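Long-range contacts in succinylglutamate desuccinylase/aspartoacylase (Ruegeria sp. TM1040, PDB 3NA6), which probably hydrolyses the amide bond of an N-acylated amino acid such as N-succinylglutamate, in a zinc-dependent reaction: residues 43-48 with 82-87; 50-55 with 236-241; 68-73 with 87-92. All blocks are in the same frame, centred on the assembly; numbering follows the deposited sequence.

Contact 1: 43-48 with 82-87. With CA (calcium ion), chain C.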
loop_
_atom_site.group_PDB
_atom_site.type_symbol
_atom_site.label_atom_id
_atom_site.label_comp_id
_atom_site.label_asym_id
_atom_site.label_seq_id
_atom_site.Cartn_x
_atom_site.Cartn_y
_atom_site.Cartn_z
ATOM N N VAL A 43 3.396 36.241 11.538
ATOM C CA VAL A 43 3.080 37.619 11.121
ATOM C C VAL A 43 4.000 38.537 11.871
ATOM O O VAL A 43 4.149 38.411 13.110
ATOM C CB VAL A 43 1.632 38.015 11.393
ATOM C CG1 VAL A 43 1.392 39.490 10.971
ATOM C CG2 VAL A 43 0.693 37.044 10.672
ATOM N N ILE A 44 4.663 39.420 11.117
ATOM C CA ILE A 44 5.467 40.511 11.684
ATOM C C ILE A 44 4.965 41.851 11.118
ATOM O O ILE A 44 4.983 42.056 9.901
ATOM C CB ILE A 44 6.986 40.354 11.376
ATOM C CG1 ILE A 44 7.476 38.956 11.779
ATOM C CG2 ILE A 44 7.795 41.474 12.079
ATOM C CD1 ILE A 44 8.922 38.625 11.337
ATOM N N GLN A 45 4.537 42.741 12.013
ATOM C CA GLN A 45 3.923 44.018 11.652
ATOM C C GLN A 45 4.436 45.153 12.537
ATOM O O GLN A 45 4.572 45.002 13.757
ATOM C CB GLN A 45 2.403 43.939 11.746
ATOM C CG GLN A 45 1.692 45.279 11.579
ATOM C CD GLN A 45 0.210 45.161 11.693
ATOM O OE1 GLN A 45 -0.445 44.493 10.877
ATOM N NE2 GLN A 45 -0.352 45.798 12.720
ATOM N N ASN A 46 4.726 46.287 11.913
ATOM C CA ASN A 46 5.287 47.426 12.618
ATOM C C ASN A 46 5.225 48.653 11.738
ATOM O O ASN A 46 5.554 48.582 10.559
ATOM C CB ASN A 46 6.729 47.141 13.003
ATOM C CG ASN A 46 7.360 48.262 13.831
ATOM O OD1 ASN A 46 8.221 48.993 13.349
ATOM N ND2 ASN A 46 6.910 48.408 15.064
ATOM N N GLY A 47 4.789 49.766 12.314
ATOM C CA GLY A 47 4.691 51.021 11.594
ATOM C C GLY A 47 3.796 50.995 10.378
ATOM O O GLY A 47 2.732 50.371 10.381
ATOM N N ALA A 48 4.243 51.675 9.323
ATOM C CA ALA A 48 3.424 51.905 8.155
ATOM C C ALA A 48 4.101 51.338 6.926
ATOM O O ALA A 48 5.301 51.568 6.690
ATOM C CB ALA A 48 3.169 53.408 7.998
ATOM N N THR A 82 8.757 47.968 8.368
ATOM C CA THR A 82 7.811 49.082 8.146
ATOM C C THR A 82 6.726 48.584 7.193
ATOM O O THR A 82 6.886 48.608 5.972
ATOM C CB THR A 82 8.514 50.313 7.569
ATOM O OG1 THR A 82 9.234 49.939 6.387
ATOM C CG2 THR A 82 9.502 50.926 8.622
ATOM N N GLY A 83 5.633 48.091 7.770
ATOM C CA GLY A 83 4.625 47.365 7.014
ATOM C C GLY A 83 4.335 46.054 7.732
ATOM O O GLY A 83 4.351 45.992 8.963
ATOM N N ARG A 84 4.081 45.023 6.941
ATOM C CA ARG A 84 3.699 43.722 7.453
ATOM C C ARG A 84 4.239 42.616 6.595
ATOM O O ARG A 84 4.117 42.644 5.362
ATOM C CB ARG A 84 2.195 43.604 7.523
ATOM C CG ARG A 84 1.714 42.231 8.054
ATOM C CD ARG A 84 0.259 42.242 8.451
ATOM N NE ARG A 84 -0.600 42.763 7.384
ATOM C CZ ARG A 84 -1.929 42.670 7.372
ATOM N NH1 ARG A 84 -2.593 42.052 8.344
ATOM N NH2 ARG A 84 -2.598 43.191 6.356
ATOM N N LEU A 85 4.815 41.618 7.257
ATOM C CA LEU A 85 5.158 40.351 6.614
ATOM C C LEU A 85 4.175 39.257 7.060
ATOM O O LEU A 85 4.025 39.035 8.231
ATOM C CB LEU A 85 6.598 39.961 6.986
ATOM C CG LEU A 85 7.704 40.958 6.631
ATOM C CD1 LEU A 85 9.025 40.532 7.292
ATOM C CD2 LEU A 85 7.868 41.090 5.110
ATOM N N ILE A 86 3.486 38.587 6.136
ATOM C CA ILE A 86 2.717 37.372 6.475
ATOM C C ILE A 86 3.497 36.215 5.831
ATOM O O ILE A 86 3.548 36.110 4.580
ATOM C CB ILE A 86 1.296 37.408 5.946
ATOM C CG1 ILE A 86 0.555 38.604 6.540
ATOM C CG2 ILE A 86 0.546 36.122 6.306
ATOM C CD1 ILE A 86 -0.808 38.908 5.895
ATOM N N ILE A 87 4.137 35.398 6.678
ATOM C CA ILE A 87 5.107 34.396 6.257
ATOM C C ILE A 87 4.523 32.983 6.461
ATOM O O ILE A 87 4.213 32.593 7.579
ATOM C CB ILE A 87 6.393 34.492 7.092
ATOM C CG1 ILE A 87 6.898 35.943 7.135
ATOM C CG2 ILE A 87 7.443 33.493 6.536
ATOM C CD1 ILE A 87 8.164 36.186 8.002
HETATM CA CA CA C . 9.454 51.651 4.461
HETATM O O HOH W 1 6.847 51.404 4.409
HETATM O O HOH W 2 11.851 51.834 3.825
HETATM O O HOH W 3 8.964 52.867 2.278
HETATM O O HOH W 4 9.199 53.606 6.041
#
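Strands 43-46 and 83-87 run antiparallel, their axes 4.6 Å apart at the closest and 179° between their directions. Ile44 and Leu85 form one hydrogen-bonded pair, with Leu85 N to Ile44 O the shorter bond at 2.7 Å, and Asn46 and Gly83 form the next, Gly83 N reaching Asn46 O at 2.8 Å. Between them sits the non-hydrogen-bonded pair Gln45 and Arg84. At Gly83 the backbone angles would jam a CB against the preceding carbonyl oxygen.

On the face of Ile44 and Leu85 the packing is aliphatic at the Ile44 end, where Ile44 CD1 meets Ile87 CD1 at 4.2 Å. On the other face the Arg84 chain leaves with CG anti to its backbone N (chi1 180°) and bends at chi3; its CD touches Val43 CG1 and, 3.4 Å away, Gln45 OE1. The amide and guanidinium planes stand 65° apart, and their polar ends look elsewhere: Gln45 NE2 to Asp16, Arg84 NH1 to Leu13 O and NE to Thr51 OG1.

Thr82, just before strand 83-87, binds the calcium ion through OG1 at 2.6 Å, while Ala48 O, beyond strand 43-46, accepts a 2.8 Å bond from a calcium-bound water. One segment thus holds the ion directly and the other through its hydration shell, so the ion links the two, with Gly237 O a further ligand.

Contact 2: 50-55 with 236-241. With CA (calcium ion), chain C.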
loop_
_atom_site.group_PDB
_atom_site.type_symbol
_atom_site.label_atom_id
_atom_site.label_comp_id
_atom_site.label_asym_id
_atom_site.label_seq_id
_atom_site.Cartn_x
_atom_site.Cartn_y
_atom_site.Cartn_z
ATOM N N LYS A 50 3.530 48.540 3.119
ATOM C CA LYS A 50 2.897 47.441 2.429
ATOM C C LYS A 50 2.838 46.181 3.294
ATOM O O LYS A 50 3.641 45.980 4.244
ATOM C CB LYS A 50 3.670 47.104 1.156
ATOM C CG LYS A 50 3.660 48.141 0.039
ATOM C CD LYS A 50 4.199 47.502 -1.223
ATOM C CE LYS A 50 4.812 48.506 -2.170
ATOM N NZ LYS A 50 3.823 49.204 -2.996
ATOM N N THR A 51 1.865 45.332 2.954
ATOM C CA THR A 51 1.814 43.980 3.448
ATOM C C THR A 51 2.283 43.091 2.325
ATOM O O THR A 51 1.817 43.238 1.194
ATOM C CB THR A 51 0.393 43.566 3.846
ATOM O OG1 THR A 51 -0.032 44.332 4.987
ATOM C CG2 THR A 51 0.355 42.019 4.152
ATOM N N ALA A 52 3.228 42.200 2.629
ATOM C CA ALA A 52 3.670 41.166 1.700
ATOM C C ALA A 52 3.246 39.806 2.234
ATOM O O ALA A 52 3.429 39.495 3.423
ATOM C CB ALA A 52 5.179 41.202 1.481
ATOM N N LEU A 53 2.683 39.006 1.330
ATOM C CA LEU A 53 2.351 37.627 1.581
ATOM C C LEU A 53 3.399 36.744 0.919
ATOM O O LEU A 53 3.561 36.729 -0.313
ATOM C CB LEU A 53 0.956 37.311 1.068
ATOM C CG LEU A 53 0.389 35.902 1.357
ATOM C CD1 LEU A 53 0.283 35.603 2.875
ATOM C CD2 LEU A 53 -0.970 35.742 0.669
ATOM N N LEU A 54 4.105 36.001 1.759
ATOM C CA LEU A 54 5.308 35.245 1.371
ATOM C C LEU A 54 5.060 33.752 1.573
ATOM O O LEU A 54 4.773 33.309 2.698
ATOM C CB LEU A 54 6.520 35.694 2.182
ATOM C CG LEU A 54 6.690 37.230 2.246
ATOM C CD1 LEU A 54 7.665 37.604 3.294
ATOM C CD2 LEU A 54 7.079 37.739 0.876
ATOM N N THR A 55 5.136 32.993 0.494
ATOM C CA THR A 55 4.874 31.565 0.579
ATOM C C THR A 55 6.016 30.733 0.010
ATOM O O THR A 55 6.637 31.113 -0.990
ATOM C CB THR A 55 3.585 31.231 -0.182
ATOM O OG1 THR A 55 3.582 31.917 -1.452
ATOM C CG2 THR A 55 2.359 31.649 0.636
ATOM N N PHE A 236 9.999 46.739 -1.924
ATOM C CA PHE A 236 8.624 47.004 -1.488
ATOM C C PHE A 236 8.539 47.932 -0.269
ATOM O O PHE A 236 7.434 48.241 0.203
ATOM C CB PHE A 236 7.890 45.686 -1.161
ATOM C CG PHE A 236 7.707 44.746 -2.350
ATOM C CD1 PHE A 236 7.342 45.230 -3.605
ATOM C CD2 PHE A 236 7.844 43.375 -2.183
ATOM C CE1 PHE A 236 7.131 44.355 -4.673
ATOM C CE2 PHE A 236 7.637 42.502 -3.263
ATOM C CZ PHE A 236 7.301 43.009 -4.506
ATOM N N GLY A 237 9.689 48.345 0.253
ATOM C CA GLY A 237 9.743 49.290 1.346
ATOM C C GLY A 237 9.426 48.699 2.709
ATOM O O GLY A 237 9.220 49.432 3.669
ATOM N N ILE A 238 9.420 47.381 2.830
ATOM C CA ILE A 238 9.040 46.759 4.097
ATOM C C ILE A 238 10.245 46.558 5.019
ATOM O O ILE A 238 10.116 46.669 6.261
ATOM C CB ILE A 238 8.302 45.412 3.862
ATOM C CG1 ILE A 238 7.082 45.637 2.946
ATOM C CG2 ILE A 238 7.899 44.789 5.198
ATOM C CD1 ILE A 238 6.255 44.363 2.538
ATOM N N LEU A 239 11.380 46.184 4.419
ATOM C CA LEU A 239 12.671 46.078 5.122
ATOM C C LEU A 239 13.532 47.220 4.606
ATOM O O LEU A 239 13.231 47.793 3.560
ATOM C CB LEU A 239 13.377 44.734 4.864
ATOM C CG LEU A 239 12.726 43.450 5.371
ATOM C CD1 LEU A 239 13.566 42.171 5.065
ATOM C CD2 LEU A 239 12.481 43.555 6.869
ATOM N N GLN A 240 14.564 47.597 5.356
ATOM C CA GLN A 240 15.419 48.718 4.942
ATOM C C GLN A 240 16.820 48.185 4.743
ATOM O O GLN A 240 17.130 47.088 5.199
ATOM C CB GLN A 240 15.368 49.858 5.968
ATOM C CG GLN A 240 13.900 50.476 6.082
ATOM C CD GLN A 240 13.067 49.787 7.175
ATOM O OE1 GLN A 240 13.514 49.706 8.318
ATOM N NE2 GLN A 240 11.877 49.283 6.834
ATOM N N GLY A 241 17.654 48.935 4.036
ATOM C CA GLY A 241 19.036 48.517 3.786
ATOM C C GLY A 241 19.376 48.657 2.317
ATOM O O GLY A 241 18.577 49.166 1.551
HETATM CA CA CA C . 9.454 51.651 4.461
HETATM O O HOH W 5 6.218 49.730 2.112
HETATM O O HOH W 2 11.851 51.834 3.825
HETATM O O HOH W 3 8.964 52.867 2.278
HETATM O O HOH W 4 9.199 53.606 6.041
HETATM O O HOH W 1 6.847 51.404 4.409
#
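Lys50 and Phe236 are joined through a water, and no direct hydrogen bond links 50-55 to 236-241: the water accepts from Lys50 N and donates to Phe236 O, 2.7 Å from that oxygen. The aliphatic run of Lys50 passes the same carbonyl, CE lying 3.5 Å from Phe236 O, and crosses the Phe236 side chain at about a right angle.

Gly237 ends helix 219-235 in a Schellman motif; its phi is positive (77°), and its carbonyl O binds the calcium ion at 2.4 Å. The loop that follows lies against Lys50 and Ala52 of the segment that carries strand 51-55, in the large mixed sheet of the catalytic domain. Ile238 makes the apolar join: with CG1 anti to the carbonyl carbon (chi1 -56°) and the chain extended, CD1 pushes end-on to Ala52 CB at 3.5 Å and also lies against Lys50 O. Cutting Ile238 back to an alanine removes CD1, which is likely to open a gap between the loop and both Ala52 CB and Lys50. Leu85, in the neighbouring strand, also packs on Ile238.

Contact 3: 68-73 with 87-92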
loop_
_atom_site.group_PDB
_atom_site.type_symbol
_atom_site.label_atom_id
_atom_site.label_comp_id
_atom_site.label_asym_id
_atom_site.label_seq_id
_atom_site.Cartn_x
_atom_site.Cartn_y
_atom_site.Cartn_z
ATOM N N ALA A 68 14.522 29.954 3.225
ATOM C CA ALA A 68 14.599 31.418 3.310
ATOM C C ALA A 68 13.514 32.004 4.210
ATOM O O ALA A 68 13.766 32.953 4.988
ATOM C CB ALA A 68 14.530 32.050 1.892
ATOM N N LEU A 69 12.321 31.403 4.148
ATOM C CA LEU A 69 11.159 31.903 4.902
ATOM C C LEU A 69 11.210 31.481 6.354
ATOM O O LEU A 69 10.834 32.282 7.239
ATOM C CB LEU A 69 9.821 31.511 4.238
ATOM C CG LEU A 69 9.602 32.165 2.858
ATOM C CD1 LEU A 69 8.394 31.587 2.075
ATOM C CD2 LEU A 69 9.408 33.693 3.054
ATOM N N GLN A 70 11.700 30.269 6.638
ATOM C CA GLN A 70 11.853 29.902 8.043
ATOM C C GLN A 70 12.861 30.846 8.700
ATOM O O GLN A 70 12.630 31.307 9.809
ATOM C CB GLN A 70 12.302 28.456 8.259
ATOM C CG GLN A 70 11.214 27.425 8.132
ATOM C CD GLN A 70 10.265 27.417 9.358
ATOM O OE1 GLN A 70 9.755 28.458 9.792
ATOM N NE2 GLN A 70 10.019 26.254 9.884
ATOM N N GLU A 71 13.962 31.146 8.013
ATOM C CA GLU A 71 14.972 32.046 8.597
ATOM C C GLU A 71 14.397 33.454 8.775
ATOM O O GLU A 71 14.559 34.076 9.816
ATOM C CB GLU A 71 16.215 32.102 7.738
ATOM C CG GLU A 71 17.334 32.900 8.366
ATOM C CD GLU A 71 18.494 33.087 7.440
ATOM O OE1 GLU A 71 19.323 32.164 7.302
ATOM O OE2 GLU A 71 18.585 34.169 6.853
ATOM N N LEU A 72 13.692 33.936 7.764
ATOM C CA LEU A 72 13.032 35.234 7.863
ATOM C C LEU A 72 12.099 35.293 9.079
ATOM O O LEU A 72 12.149 36.244 9.849
ATOM C CB LEU A 72 12.244 35.568 6.579
ATOM C CG LEU A 72 11.801 37.046 6.491
ATOM C CD1 LEU A 72 12.995 37.964 6.166
ATOM C CD2 LEU A 72 10.702 37.210 5.485
ATOM N N ALA A 73 11.300 34.258 9.276
ATOM C CA ALA A 73 10.292 34.290 10.352
ATOM C C ALA A 73 10.967 34.242 11.730
ATOM O O ALA A 73 10.466 34.817 12.702
ATOM C CB ALA A 73 9.309 33.140 10.218
ATOM N N ILE A 87 4.137 35.398 6.678
ATOM C CA ILE A 87 5.107 34.396 6.257
ATOM C C ILE A 87 4.523 32.983 6.461
ATOM O O ILE A 87 4.213 32.593 7.579
ATOM C CB ILE A 87 6.393 34.492 7.092
ATOM C CG1 ILE A 87 6.898 35.943 7.135
ATOM C CG2 ILE A 87 7.443 33.493 6.536
ATOM C CD1 ILE A 87 8.164 36.186 8.002
ATOM N N VAL A 88 4.404 32.233 5.375
ATOM C CA VAL A 88 3.892 30.846 5.378
ATOM C C VAL A 88 4.935 30.000 4.630
ATOM O O VAL A 88 4.881 29.863 3.413
ATOM C CB VAL A 88 2.541 30.794 4.653
ATOM C CG1 VAL A 88 1.938 29.374 4.632
ATOM C CG2 VAL A 88 1.555 31.791 5.295
ATOM N N PRO A 89 5.927 29.474 5.353
ATOM C CA PRO A 89 7.019 28.746 4.671
ATOM C C PRO A 89 6.576 27.459 3.995
ATOM O O PRO A 89 7.204 27.027 3.035
ATOM C CB PRO A 89 8.016 28.433 5.787
ATOM C CG PRO A 89 7.466 29.049 7.046
ATOM C CD PRO A 89 6.082 29.512 6.814
ATOM N N TYR A 90 5.521 26.846 4.528
ATOM C CA TYR A 90 5.000 25.589 4.027
ATOM C C TYR A 90 3.529 25.766 3.612
ATOM O O TYR A 90 2.619 25.538 4.377
ATOM C CB TYR A 90 5.152 24.502 5.086
ATOM C CG TYR A 90 6.464 24.426 5.806
ATOM C CD1 TYR A 90 7.656 24.340 5.118
ATOM C CD2 TYR A 90 6.505 24.354 7.198
ATOM C CE1 TYR A 90 8.900 24.202 5.806
ATOM C CE2 TYR A 90 7.709 24.214 7.894
ATOM C CZ TYR A 90 8.922 24.160 7.183
ATOM O OH TYR A 90 10.119 24.021 7.874
ATOM N N PHE A 91 3.327 26.222 2.382
ATOM C CA PHE A 91 2.034 26.641 1.854
ATOM C C PHE A 91 1.096 25.436 1.658
ATOM O O PHE A 91 0.029 25.382 2.241
ATOM C CB PHE A 91 2.336 27.376 0.561
ATOM C CG PHE A 91 1.178 28.108 -0.094
ATOM C CD1 PHE A 91 -0.038 28.313 0.511
ATOM C CD2 PHE A 91 1.384 28.629 -1.362
ATOM C CE1 PHE A 91 -1.030 28.996 -0.141
ATOM C CE2 PHE A 91 0.395 29.334 -2.017
ATOM C CZ PHE A 91 -0.801 29.508 -1.422
ATOM N N ASN A 92 1.470 24.458 0.849
ATOM C CA ASN A 92 0.718 23.200 0.855
ATOM C C ASN A 92 1.333 22.330 1.922
ATOM O O ASN A 92 2.101 21.392 1.638
ATOM C CB ASN A 92 0.718 22.481 -0.486
ATOM C CG ASN A 92 -0.272 21.341 -0.511
ATOM O OD1 ASN A 92 -0.770 20.921 0.550
ATOM N ND2 ASN A 92 -0.622 20.875 -1.711
#
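Ile87 lays its two branches along helix 64-75: CG2 meets Leu69 CB at 3.9 Å, and CD1 reaches on to Leu72 CD2 at 3.7 Å and to the backbone CA of Ala73. This is the helix-on-strand packing of a beta-alpha-beta unit, in which strand 51-55 leads into helix 64-75 and the chain returns in strand 83-88, parallel to the first. Because Ile87 has CG1 anti to the carbonyl carbon (chi1 -50°) and CG2 anti to the backbone N, the branches diverge, CG2 toward Leu69 and CD1 toward Leu72 and Ala73, one turn on. Leu72 crosses Ile87 obliquely, and Leu72 and Leu69 also touch Leu229 of helix 219-235.

Where the strand gives way to loop, Pro89 takes over. Its CB sits 3.9 Å from Leu69 CB, and the same atom lies 4.1 Å above the centre of the Tyr90 ring, so the proline is wedged between helix and aromatic. Gln70 crosses both Pro89 and Tyr90 at about a right angle; its chain bends at chi2 (-75°), bringing OE1 to 3.6 Å from Pro89 CG.

The polar ends here face the second subunit. Gln70 NE2 bonds to Arg292 O and Tyr90 OH to Ser289 O of that chain, while Thr293 of the same neighbour packs on Gln70 and Pro89, making this edge of the unit part of a subunit interface. The Gln70 amide stands 78° from the plane of the Tyr90 ring, with NE2 3.6 Å from Tyr90 CZ.

Overall arrangement
From the N terminus, strand 36-46 is followed by strand 51-55, the chain passes through helix 64-75, and strand 83-88 then inserts between those two strands in the sheet. Contact 1 closes the first loop by pairing 43-48 with 82-87. Contact 3 crosses it, since 68-73 falls within that loop while 87-92 runs beyond it, and Ile87 belongs to both. Contact 2 starts inside contact 1 and closes last, bringing the loop after helix 219-235 back to 51-55; it crosses contact 1 and encloses contact 3. Contacts 1 and 2 share the calcium ion, beside Thr82 just before strand 83-88, whereas contact 3 faces the second subunit.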